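Local coordinates for protein N-acetylneuraminate epimerase (Escherichia coli, PDB 2UVK) that converts the alpha-anomer of N-acetylneuraminate to the beta-anomer in the periplasm, speeding the equilibrium between the two forms of free sialic acid, at residues P4-P9 and A331-V336; V8-G13 and Y309-P314; W204-E209 and L255-G260; A218-D223 and W231-P236. All blocks are in the same frame, centred on the assembly; numbering follows the deposited sequence.

How the contacts relate
The four contacts sit on one kelch-type beta-propeller. Contacts 1 and 2 start from the same N-terminal stretch and share Val8 and Pro9. Their centres are 8 Å apart, and Phe10 N probably bonds to Val332 O at 3.0 Å. Contacts 3 and 4 meet through neighbouring strands 202-206 and 219-223; their centres are 11 Å apart, and Leu205 N lies 2.9 Å from Phe220 O. Contacts 1 and 4 are the most distant pair, with centres 32 Å apart on opposite sides of the chain's centre. Contact 3 contains Glu209, the predicted proton acceptor. The side chain of Tyr309 in contact 2 comes within about 5 Å of that of Glu209.

Contact 1: residues P4-P9 and A331-V336; sequences PETPVP and AVTDSV
Thr333 holds OG1 between its backbone N and carbonyl carbon (chi1 58°), facing the carboxylate of Glu5. Glu5 bends at chi2 (-54°), which folds its chain back toward Thr333. The two side chains cross at about a right angle. Thr333 OG1 donates a short bond of 2.5 Å to Glu5 OE1, on the lone pair turned away from OE2. The other oxygen, OE2, is bonded to the N-terminal amine of Ser1.

The backbone adds a second tie. Thr6 N donates to Thr333 O at 2.8 Å. Water 1 donates to Thr333 O at 2.9 Å and also to Pro4 O, and it accepts from Ser335 OG. Thr6 OG1 donates to Val8 O two residues further on, 2.8 Å away.

Apolar contacts lie beyond this polar patch. Thr333 CG2 rests 3.6 Å from Pro9 CA, and Pro9 CB meets Ala331 CB at 3.6 Å. An alanine at Thr333 would probably leave Glu5 OE1 without its donor and open a gap beside Pro9.

Asp334 lies alongside Glu5, their carboxylate planes 25° apart, and its OD2 forms a salt bridge with Arg307. This surface contact joins the loop before strand 14-18 to the turn that leads into strand 335-341. Thr6 and Ser335 both touch Ile322 of strand 318-322, while Pro4 and Pro7 pack on strand 33-37.

Contact 2: residues V8-G13 and Y309-P314; sequences VPFKSG and YGVSLP
Phe10 and Val311 form the close-packed part of this contact. Val311 CG2 lies 3.6 Å from Phe10 CE1 and 3.8 Å from Phe10 CZ, approaching the ring obliquely. Phe10 CG is anti to the backbone N (chi1 -178°), and this carries the ring toward strand 311-315. Both side chains are buried, and Ile24 and Ala29 also touch the ring. Gly13 fits close by: a CB there would clash with Phe10 CE2.

The other side is more open and held by backbone atoms. Ser12 N donates to Tyr309 O at 2.9 Å, nearly straight at 172°. Lys11 CA makes a CH...O contact of 3.5 Å with the same Tyr309 O. Water 2 lies between Gly13 O and Gly310 O, 2.9 Å from each. The long side chains diverge here. Lys11 extends away to Gly329 O, while the Tyr309 ring swings off toward Ala244.

The ring of Tyr309 comes near Glu209, the predicted proton acceptor. The contact links the N-terminal segment to the turn and first residue of strand 311-315, the first strand of its propeller sheet, near the probable active site of this kelch-repeat beta-propeller.

Contact 3: residues W204-E209 and L255-G260; sequences WLINGE and LIFAGG
Ile206 CG2 sits over the centre of the Phe257 ring, 3.5 Å from its centroid and only 3° off the ring normal. The methyl is about equally far from all six ring carbons. It is a CH-pi contact. The two side chains slide past each other in opposite directions. A chi1 of -177° swings the Phe257 ring away from its own N and lays it beneath the methyl.

A second CH-pi contact lies further back along the strands. Leu255 CD2 stands over one face of the Trp204 indole, 3.6 Å from the centroid of the six-membered ring. Leu255 CD1 covers the five-membered part, 3.7 Å from Trp204 CG.

The next shell fixes these groups. Trp204 NE1 is bonded to Glu221 OE2, and the indole also meets the ring of Trp292. A serine in place of Trp204 would probably leave Glu221 OE2 without this donor and Leu255 without the surface it lies on. Val243 and Ala248 touch the Phe257 ring.

The strands run roughly parallel, at 20°, with axes 10.1 Å apart, so side chains alone bridge them. They are the second strands of two successive propeller sheets. Strand 195-199 flanks one and strand 247-251 the other; both also touch Phe257.

Contact 4: residues A218-D223 and W231-P236; sequences AVFELD and WNKLAP
Val219 and Leu234 open a run of antiparallel backbone bonds. Leu234 N donates to Val219 O at 2.8 Å. Glu221 and Asn232 form a hydrogen-bonded pair. Glu221 N reaches Asn232 O at 2.8 Å, and Asn232 N reaches Glu221 O at 2.9 Å. Water 3 extends the pairing, accepting from Val219 N and donating to Leu234 O.

Aromatic contacts occupy the face carrying Phe220, Leu222, Trp231 and Lys233. Leu222 CG stands over the Trp231 ring, 3.9 Å from the centroid of its six-membered ring and 12° off the normal. Leu222 CD1 lies nearer the rim, 3.5 Å from Trp231 CZ3. Phe220 and Lys233 run side by side, with Phe220 CE1 3.7 Å from Lys233 CG. Both also meet Trp188, the lysine through a cation-pi contact.

Aliphatic packing holds the other face. Val219 CG1 lies 4.0 Å from Leu234 CB. The methylene part of Glu221 packs on Leu234 too: its side chain sets out trans (chi1 -176°) and passes extended across the leucine, whose CG lies 3.8 Å from Glu221 CB. The Glu221 carboxylate is satisfied from strand 202-206.

Strands 219-223 and 230-233 form a beta hairpin, the outer half of a four-stranded propeller sheet. Strand 202-206 pairs with the inner edge of 219-223, while 230-233 is the outermost strand within this chain.

Contact 1: residues P4-P9 and A331-V336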
loop_
_atom_site.group_PDB
_atom_site.type_symbol
_atom_site.label_atom_id
_atom_site.label_comp_id
_atom_site.label_asym_id
_atom_site.label_seq_id
_atom_site.Cartn_x
_atom_site.Cartn_y
_atom_site.Cartn_z
ATOM N N PRO B 4 26.973 28.651 -7.022
ATOM C CA PRO B 4 27.847 28.550 -5.869
ATOM C C PRO B 4 27.680 27.183 -5.181
ATOM O O PRO B 4 26.614 26.555 -5.281
ATOM C CB PRO B 4 27.369 29.678 -4.947
ATOM C CG PRO B 4 26.551 30.558 -5.784
ATOM C CD PRO B 4 26.073 29.810 -6.955
ATOM N N GLU B 5 28.728 26.747 -4.496
ATOM C CA GLU B 5 28.688 25.477 -3.765
ATOM C C GLU B 5 27.530 25.483 -2.789
ATOM O O GLU B 5 27.235 26.501 -2.166
ATOM C CB GLU B 5 29.997 25.245 -2.996
ATOM C CG GLU B 5 31.266 25.192 -3.853
ATOM C CD GLU B 5 31.169 24.189 -4.981
ATOM O OE1 GLU B 5 31.038 22.993 -4.679
ATOM O OE2 GLU B 5 31.212 24.582 -6.173
ATOM N N THR B 6 26.862 24.346 -2.623
ATOM C CA THR B 6 25.790 24.301 -1.646
ATOM C C THR B 6 26.403 24.535 -0.261
ATOM O O THR B 6 27.578 24.203 -0.051
ATOM C CB THR B 6 25.025 22.975 -1.683
ATOM O OG1 THR B 6 25.943 21.891 -1.573
ATOM C CG2 THR B 6 24.262 22.848 -3.012
ATOM N N PRO B 7 25.652 25.163 0.661
ATOM C CA PRO B 7 26.256 25.479 1.970
ATOM C C PRO B 7 26.767 24.304 2.807
ATOM O O PRO B 7 27.629 24.490 3.678
ATOM C CB PRO B 7 25.140 26.239 2.699
ATOM C CG PRO B 7 24.320 26.830 1.594
ATOM C CD PRO B 7 24.304 25.749 0.546
ATOM N N VAL B 8 26.223 23.116 2.573
ATOM C CA VAL B 8 26.732 21.877 3.184
ATOM C C VAL B 8 26.723 20.794 2.095
ATOM O O VAL B 8 26.007 20.959 1.106
ATOM C CB VAL B 8 25.885 21.433 4.386
ATOM C CG1 VAL B 8 25.936 22.481 5.517
ATOM C CG2 VAL B 8 24.447 21.122 3.968
ATOM N N PRO B 9 27.524 19.714 2.249
ATOM C CA PRO B 9 27.469 18.571 1.319
ATOM C C PRO B 9 26.054 18.031 1.235
ATOM O O PRO B 9 25.377 17.921 2.242
ATOM C CB PRO B 9 28.424 17.552 1.948
ATOM C CG PRO B 9 29.372 18.400 2.785
ATOM C CD PRO B 9 28.540 19.505 3.304
ATOM N N ALA B 331 29.057 12.871 -0.065
ATOM C CA ALA B 331 28.184 13.934 -0.555
ATOM C C ALA B 331 29.034 15.065 -1.127
ATOM O O ALA B 331 30.132 15.351 -0.626
ATOM C CB ALA B 331 27.308 14.451 0.566
ATOM N N VAL B 332 28.515 15.743 -2.155
ATOM C CA VAL B 332 29.232 16.853 -2.777
ATOM C C VAL B 332 28.381 18.124 -2.754
ATOM O O VAL B 332 27.191 18.085 -2.472
ATOM C CB VAL B 332 29.689 16.504 -4.208
ATOM C CG1 VAL B 332 30.631 15.283 -4.191
ATOM C CG2 VAL B 332 28.501 16.258 -5.123
ATOM N N THR B 333 29.030 19.257 -3.036
ATOM C CA THR B 333 28.402 20.576 -2.947
ATOM C C THR B 333 28.271 21.288 -4.298
ATOM O O THR B 333 27.626 22.340 -4.380
ATOM C CB THR B 333 29.247 21.509 -2.048
ATOM O OG1 THR B 333 30.570 21.623 -2.583
ATOM C CG2 THR B 333 29.329 20.981 -0.601
ATOM N N ASP B 334 28.883 20.735 -5.338
ATOM C CA ASP B 334 28.975 21.434 -6.628
ATOM C C ASP B 334 27.790 21.119 -7.536
ATOM O O ASP B 334 27.018 20.188 -7.280
ATOM C CB ASP B 334 30.287 21.111 -7.342
ATOM C CG ASP B 334 30.429 19.650 -7.659
ATOM O OD1 ASP B 334 30.052 18.814 -6.807
ATOM O OD2 ASP B 334 30.945 19.318 -8.738
ATOM N N SER B 335 27.667 21.911 -8.598
ATOM C CA SER B 335 26.590 21.791 -9.565
ATOM C C SER B 335 27.159 21.657 -10.964
ATOM O O SER B 335 28.256 22.137 -11.239
ATOM C CB SER B 335 25.676 23.007 -9.507
ATOM O OG SER B 335 24.927 23.006 -8.307
ATOM N N VAL B 336 26.399 20.988 -11.824
ATOM C CA VAL B 336 26.777 20.733 -13.211
ATOM C C VAL B 336 25.622 21.195 -14.087
ATOM O O VAL B 336 24.450 21.094 -13.703
ATOM C CB VAL B 336 27.007 19.201 -13.438
ATOM C CG1 VAL B 336 27.664 18.925 -14.803
ATOM C CG2 VAL B 336 27.840 18.614 -12.299
HETATM O O HOH W 1 26.227 24.046 -6.302
#

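Contact 2: residues V8-G13 and Y309-P314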
loop_
_atom_site.group_PDB
_atom_site.type_symbol
_atom_site.label_atom_id
_atom_site.label_comp_id
_atom_site.label_asym_id
_atom_site.label_seq_id
_atom_site.Cartn_x
_atom_site.Cartn_y
_atom_site.Cartn_z
ATOM N N VAL B 8 26.223 23.116 2.573
ATOM C CA VAL B 8 26.732 21.877 3.184
ATOM C C VAL B 8 26.723 20.794 2.095
ATOM O O VAL B 8 26.007 20.959 1.106
ATOM C CB VAL B 8 25.885 21.433 4.386
ATOM C CG1 VAL B 8 25.936 22.481 5.517
ATOM C CG2 VAL B 8 24.447 21.122 3.968
ATOM N N PRO B 9 27.524 19.714 2.249
ATOM C CA PRO B 9 27.469 18.571 1.319
ATOM C C PRO B 9 26.054 18.031 1.235
ATOM O O PRO B 9 25.377 17.921 2.242
ATOM C CB PRO B 9 28.424 17.552 1.948
ATOM C CG PRO B 9 29.372 18.400 2.785
ATOM C CD PRO B 9 28.540 19.505 3.304
ATOM N N PHE B 10 25.599 17.733 0.015
ATOM C CA PHE B 10 24.166 17.675 -0.272
ATOM C C PHE B 10 23.770 16.465 -1.119
ATOM O O PHE B 10 23.679 16.539 -2.351
ATOM C CB PHE B 10 23.754 18.992 -0.961
ATOM C CG PHE B 10 22.294 19.092 -1.260
ATOM C CD1 PHE B 10 21.854 19.387 -2.552
ATOM C CD2 PHE B 10 21.347 18.950 -0.266
ATOM C CE1 PHE B 10 20.510 19.460 -2.844
ATOM C CE2 PHE B 10 20.006 19.044 -0.557
ATOM C CZ PHE B 10 19.590 19.305 -1.874
ATOM N N LYS B 11 23.499 15.353 -0.448
ATOM C CA LYS B 11 23.053 14.129 -1.108
ATOM C C LYS B 11 21.697 13.714 -0.582
ATOM O O LYS B 11 21.361 14.017 0.563
ATOM C CB LYS B 11 24.056 12.981 -0.903
ATOM C CG LYS B 11 24.183 12.446 0.542
ATOM C CD LYS B 11 25.206 11.336 0.605
ATOM C CE LYS B 11 25.345 10.833 2.024
ATOM N NZ LYS B 11 26.316 9.686 2.164
ATOM N N SER B 12 20.916 13.025 -1.415
ATOM C CA SER B 12 19.627 12.479 -1.025
ATOM C C SER B 12 18.575 13.530 -0.701
ATOM O O SER B 12 17.523 13.211 -0.124
ATOM C CB SER B 12 19.783 11.513 0.162
ATOM O OG SER B 12 20.923 10.687 -0.009
ATOM N N GLY B 13 18.825 14.770 -1.144
ATOM C CA GLY B 13 17.922 15.882 -0.883
ATOM C C GLY B 13 16.885 16.035 -1.971
ATOM O O GLY B 13 16.749 15.161 -2.837
ATOM N N TYR B 309 22.042 10.455 -6.699
ATOM C CA TYR B 309 21.286 10.967 -5.552
ATOM C C TYR B 309 21.576 12.418 -5.226
ATOM O O TYR B 309 22.017 12.782 -4.128
ATOM C CB TYR B 309 21.493 10.074 -4.332
ATOM C CG TYR B 309 21.036 8.659 -4.586
ATOM C CD1 TYR B 309 19.684 8.349 -4.654
ATOM C CD2 TYR B 309 21.957 7.636 -4.798
ATOM C CE1 TYR B 309 19.262 7.049 -4.909
ATOM C CE2 TYR B 309 21.544 6.332 -5.038
ATOM C CZ TYR B 309 20.196 6.046 -5.091
ATOM O OH TYR B 309 19.752 4.759 -5.333
ATOM N N GLY B 310 21.341 13.241 -6.234
ATOM C CA GLY B 310 21.294 14.698 -6.093
ATOM C C GLY B 310 19.964 15.241 -6.591
ATOM O O GLY B 310 18.960 14.549 -6.606
ATOM N N VAL B 311 19.982 16.527 -6.923
ATOM C CA VAL B 311 18.807 17.227 -7.441
ATOM C C VAL B 311 18.959 17.565 -8.940
ATOM O O VAL B 311 20.017 17.967 -9.359
ATOM C CB VAL B 311 18.524 18.502 -6.621
ATOM C CG1 VAL B 311 17.468 19.389 -7.306
ATOM C CG2 VAL B 311 18.130 18.117 -5.190
ATOM N N SER B 312 17.923 17.262 -9.707
ATOM C CA SER B 312 17.857 17.574 -11.144
ATOM C C SER B 312 16.792 18.641 -11.344
ATOM O O SER B 312 15.673 18.455 -10.886
ATOM C CB SER B 312 17.401 16.339 -11.933
ATOM O OG SER B 312 18.362 15.331 -12.021
ATOM N N LEU B 313 17.125 19.716 -12.065
ATOM C CA LEU B 313 16.146 20.784 -12.335
ATOM C C LEU B 313 16.288 21.255 -13.781
ATOM O O LEU B 313 17.393 21.269 -14.284
ATOM C CB LEU B 313 16.373 21.968 -11.412
ATOM C CG LEU B 313 16.119 21.723 -9.924
ATOM C CD1 LEU B 313 16.510 22.939 -9.105
ATOM C CD2 LEU B 313 14.642 21.351 -9.706
ATOM N N PRO B 314 15.164 21.623 -14.430
ATOM C CA PRO B 314 15.267 22.282 -15.743
ATOM C C PRO B 314 15.698 23.731 -15.588
ATOM O O PRO B 314 15.120 24.449 -14.791
ATOM C CB PRO B 314 13.826 22.212 -16.281
ATOM C CG PRO B 314 12.969 22.211 -15.092
ATOM C CD PRO B 314 13.760 21.435 -14.032
HETATM O O HOH W 2 18.366 13.171 -4.148
#

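Contact 3: residues W204-E209 and L255-G260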
loop_
_atom_site.group_PDB
_atom_site.type_symbol
_atom_site.label_atom_id
_atom_site.label_comp_id
_atom_site.label_asym_id
_atom_site.label_seq_id
_atom_site.Cartn_x
_atom_site.Cartn_y
_atom_site.Cartn_z
ATOM N N TRP B 204 8.465 10.720 -18.554
ATOM C CA TRP B 204 9.356 9.582 -18.675
ATOM C C TRP B 204 9.890 9.177 -17.298
ATOM O O TRP B 204 10.217 10.050 -16.508
ATOM C CB TRP B 204 10.516 9.941 -19.598
ATOM C CG TRP B 204 10.072 10.301 -20.985
ATOM C CD1 TRP B 204 9.883 9.434 -22.006
ATOM C CD2 TRP B 204 9.777 11.617 -21.499
ATOM N NE1 TRP B 204 9.474 10.115 -23.123
ATOM C CE2 TRP B 204 9.389 11.451 -22.845
ATOM C CE3 TRP B 204 9.773 12.903 -20.958
ATOM C CZ2 TRP B 204 9.030 12.532 -23.661
ATOM C CZ3 TRP B 204 9.418 13.977 -21.774
ATOM C CH2 TRP B 204 9.044 13.775 -23.110
ATOM N N LEU B 205 9.939 7.865 -17.046
ATOM C CA LEU B 205 10.443 7.240 -15.795
ATOM C C LEU B 205 11.622 6.374 -16.183
ATOM O O LEU B 205 11.456 5.373 -16.882
ATOM C CB LEU B 205 9.362 6.386 -15.139
ATOM C CG LEU B 205 8.008 7.041 -14.864
ATOM C CD1 LEU B 205 7.023 6.004 -14.291
ATOM C CD2 LEU B 205 8.157 8.210 -13.915
ATOM N N ILE B 206 12.831 6.759 -15.766
ATOM C CA ILE B 206 14.055 6.156 -16.248
ATOM C C ILE B 206 14.765 5.341 -15.166
ATOM O O ILE B 206 15.178 5.883 -14.130
ATOM C CB ILE B 206 15.038 7.197 -16.847
ATOM C CG1 ILE B 206 14.330 8.103 -17.889
ATOM C CG2 ILE B 206 16.235 6.504 -17.434
ATOM C CD1 ILE B 206 15.111 9.320 -18.305
ATOM N N ASN B 207 14.928 4.054 -15.430
ATOM C CA ASN B 207 15.634 3.133 -14.567
ATOM C C ASN B 207 15.029 3.081 -13.141
ATOM O O ASN B 207 13.810 3.152 -13.011
ATOM C CB ASN B 207 17.145 3.439 -14.553
ATOM C CG ASN B 207 17.858 3.106 -15.853
ATOM O OD1 ASN B 207 17.266 3.048 -16.966
ATOM N ND2 ASN B 207 19.142 2.904 -15.730
ATOM N N GLY B 208 15.864 2.977 -12.092
ATOM C CA GLY B 208 15.369 2.745 -10.738
ATOM C C GLY B 208 15.592 1.334 -10.231
ATOM O O GLY B 208 15.870 0.401 -11.017
ATOM N N GLU B 209 15.440 1.150 -8.929
ATOM C CA GLU B 209 15.495 -0.186 -8.338
ATOM C C GLU B 209 14.190 -0.905 -8.568
ATOM O O GLU B 209 13.133 -0.324 -8.336
ATOM C CB GLU B 209 15.719 -0.123 -6.827
ATOM C CG GLU B 209 17.137 0.158 -6.406
ATOM C CD GLU B 209 17.358 -0.153 -4.916
ATOM O OE1 GLU B 209 16.448 0.093 -4.117
ATOM O OE2 GLU B 209 18.408 -0.734 -4.560
ATOM N N LEU B 255 15.842 14.024 -24.316
ATOM C CA LEU B 255 16.031 13.782 -22.859
ATOM C C LEU B 255 17.520 13.623 -22.528
ATOM O O LEU B 255 18.257 12.994 -23.280
ATOM C CB LEU B 255 15.297 12.531 -22.369
ATOM C CG LEU B 255 13.831 12.262 -22.696
ATOM C CD1 LEU B 255 13.488 10.876 -22.156
ATOM C CD2 LEU B 255 12.905 13.308 -22.123
ATOM N N ILE B 256 17.947 14.195 -21.401
ATOM C CA ILE B 256 19.289 13.991 -20.856
ATOM C C ILE B 256 19.167 13.070 -19.633
ATOM O O ILE B 256 18.372 13.364 -18.737
ATOM C CB ILE B 256 19.925 15.302 -20.387
ATOM C CG1 ILE B 256 20.015 16.297 -21.536
ATOM C CG2 ILE B 256 21.330 15.034 -19.816
ATOM C CD1 ILE B 256 20.221 17.714 -21.070
ATOM N N PHE B 257 19.903 11.960 -19.633
ATOM C CA PHE B 257 19.990 11.047 -18.449
ATOM C C PHE B 257 21.448 10.846 -18.104
ATOM O O PHE B 257 22.231 10.376 -18.928
ATOM C CB PHE B 257 19.351 9.689 -18.739
ATOM C CG PHE B 257 19.334 8.721 -17.542
ATOM C CD1 PHE B 257 18.723 9.079 -16.365
ATOM C CD2 PHE B 257 19.869 7.433 -17.643
ATOM C CE1 PHE B 257 18.675 8.190 -15.275
ATOM C CE2 PHE B 257 19.840 6.554 -16.571
ATOM C CZ PHE B 257 19.250 6.952 -15.361
ATOM N N ALA B 258 21.806 11.191 -16.867
ATOM C CA ALA B 258 23.210 11.191 -16.445
ATOM C C ALA B 258 23.375 10.546 -15.074
ATOM O O ALA B 258 22.533 10.662 -14.219
ATOM C CB ALA B 258 23.772 12.595 -16.420
ATOM N N GLY B 259 24.500 9.868 -14.907
ATOM C CA GLY B 259 24.878 9.330 -13.603
ATOM C C GLY B 259 23.974 8.232 -13.084
ATOM O O GLY B 259 23.342 7.500 -13.848
ATOM N N GLY B 260 23.890 8.129 -11.754
ATOM C CA GLY B 260 23.225 7.027 -11.112
ATOM C C GLY B 260 24.237 6.035 -10.573
ATOM O O GLY B 260 25.420 6.112 -10.891
#

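Contact 4: residues A218-D223 and W231-P236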
loop_
_atom_site.group_PDB
_atom_site.type_symbol
_atom_site.label_atom_id
_atom_site.label_comp_id
_atom_site.label_asym_id
_atom_site.label_seq_id
_atom_site.Cartn_x
_atom_site.Cartn_y
_atom_site.Cartn_z
ATOM N N ALA B 218 14.983 -0.166 -17.749
ATOM C CA ALA B 218 13.767 0.256 -18.419
ATOM C C ALA B 218 13.611 1.773 -18.461
ATOM O O ALA B 218 14.114 2.509 -17.573
ATOM C CB ALA B 218 12.555 -0.379 -17.767
ATOM N N VAL B 219 12.849 2.222 -19.454
ATOM C CA VAL B 219 12.403 3.579 -19.610
ATOM C C VAL B 219 10.940 3.496 -19.949
ATOM O O VAL B 219 10.577 2.902 -20.961
ATOM C CB VAL B 219 13.111 4.309 -20.747
ATOM C CG1 VAL B 219 12.550 5.717 -20.943
ATOM C CG2 VAL B 219 14.603 4.284 -20.509
ATOM N N PHE B 220 10.087 4.052 -19.102
ATOM C CA PHE B 220 8.659 4.085 -19.348
ATOM C C PHE B 220 8.204 5.475 -19.736
ATOM O O PHE B 220 8.664 6.462 -19.189
ATOM C CB PHE B 220 7.895 3.632 -18.116
ATOM C CG PHE B 220 8.306 2.282 -17.615
ATOM C CD1 PHE B 220 7.864 1.136 -18.250
ATOM C CD2 PHE B 220 9.121 2.151 -16.490
ATOM C CE1 PHE B 220 8.232 -0.088 -17.806
ATOM C CE2 PHE B 220 9.482 0.905 -16.020
ATOM C CZ PHE B 220 9.033 -0.221 -16.677
ATOM N N GLU B 221 7.262 5.539 -20.676
ATOM C CA GLU B 221 6.657 6.766 -21.081
ATOM C C GLU B 221 5.189 6.741 -20.698
ATOM O O GLU B 221 4.440 5.800 -21.030
ATOM C CB GLU B 221 6.792 6.894 -22.603
ATOM C CG GLU B 221 6.301 8.170 -23.172
ATOM C CD GLU B 221 6.466 8.134 -24.656
ATOM O OE1 GLU B 221 5.580 7.513 -25.302
ATOM O OE2 GLU B 221 7.523 8.633 -25.126
ATOM N N LEU B 222 4.769 7.791 -20.030
ATOM C CA LEU B 222 3.374 8.040 -19.743
ATOM C C LEU B 222 2.906 9.074 -20.745
ATOM O O LEU B 222 3.446 10.158 -20.791
ATOM C CB LEU B 222 3.167 8.573 -18.312
ATOM C CG LEU B 222 3.357 7.569 -17.160
ATOM C CD1 LEU B 222 4.745 6.912 -17.114
ATOM C CD2 LEU B 222 3.057 8.259 -15.813
ATOM N N ASP B 223 1.899 8.703 -21.529
ATOM C CA ASP B 223 1.357 9.538 -22.592
ATOM C C ASP B 223 -0.045 10.019 -22.197
ATOM O O ASP B 223 -1.004 9.247 -22.186
ATOM C CB ASP B 223 1.355 8.701 -23.853
ATOM C CG ASP B 223 0.831 9.461 -25.066
ATOM O OD1 ASP B 223 0.249 10.551 -24.902
ATOM O OD2 ASP B 223 1.005 8.942 -26.192
ATOM N N TRP B 231 0.542 3.923 -21.299
ATOM C CA TRP B 231 1.888 3.578 -20.825
ATOM C C TRP B 231 2.633 2.789 -21.897
ATOM O O TRP B 231 2.067 1.835 -22.467
ATOM C CB TRP B 231 1.792 2.688 -19.589
ATOM C CG TRP B 231 1.124 3.288 -18.419
ATOM C CD1 TRP B 231 -0.193 3.532 -18.276
ATOM C CD2 TRP B 231 1.748 3.693 -17.186
ATOM N NE1 TRP B 231 -0.455 4.081 -17.032
ATOM C CE2 TRP B 231 0.730 4.204 -16.352
ATOM C CE3 TRP B 231 3.070 3.681 -16.713
ATOM C CZ2 TRP B 231 0.981 4.671 -15.048
ATOM C CZ3 TRP B 231 3.320 4.162 -15.395
ATOM C CH2 TRP B 231 2.279 4.666 -14.601
ATOM N N ASN B 232 3.883 3.169 -22.149
ATOM C CA ASN B 232 4.732 2.542 -23.162
ATOM C C ASN B 232 6.090 2.217 -22.569
ATOM O O ASN B 232 6.650 3.002 -21.783
ATOM C CB ASN B 232 4.967 3.508 -24.335
ATOM C CG ASN B 232 3.698 3.899 -25.053
ATOM O OD1 ASN B 232 3.378 5.096 -25.184
ATOM N ND2 ASN B 232 2.969 2.906 -25.541
ATOM N N LYS B 233 6.625 1.065 -22.928
ATOM C CA LYS B 233 8.016 0.745 -22.700
ATOM C C LYS B 233 8.829 1.277 -23.844
ATOM O O LYS B 233 8.644 0.849 -24.988
ATOM C CB LYS B 233 8.253 -0.756 -22.614
ATOM C CG LYS B 233 7.898 -1.378 -21.300
ATOM C CD LYS B 233 8.177 -2.870 -21.337
ATOM C CE LYS B 233 8.044 -3.508 -19.987
ATOM N NZ LYS B 233 8.282 -4.960 -20.079
ATOM N N LEU B 234 9.734 2.189 -23.558
ATOM C CA LEU B 234 10.623 2.729 -24.548
ATOM C C LEU B 234 11.903 1.912 -24.604
ATOM O O LEU B 234 12.080 0.946 -23.863
ATOM C CB LEU B 234 10.928 4.215 -24.305
ATOM C CG LEU B 234 9.785 5.224 -24.259
ATOM C CD1 LEU B 234 10.349 6.656 -24.272
ATOM C CD2 LEU B 234 8.808 4.992 -25.416
ATOM N N ALA B 235 12.813 2.305 -25.487
ATOM C CA ALA B 235 14.114 1.672 -25.532
ATOM C C ALA B 235 14.805 1.908 -24.206
ATOM O O ALA B 235 14.713 3.000 -23.661
ATOM C CB ALA B 235 14.957 2.250 -26.661
ATOM N N PRO B 236 15.467 0.881 -23.678
ATOM C CA PRO B 236 16.185 1.027 -22.433
ATOM C C PRO B 236 17.449 1.850 -22.545
ATOM O O PRO B 236 17.935 2.167 -23.643
ATOM C CB PRO B 236 16.514 -0.409 -22.059
ATOM C CG PRO B 236 16.514 -1.155 -23.373
ATOM C CD PRO B 236 15.531 -0.488 -24.215
HETATM O O HOH W 3 11.857 -0.020 -21.264
#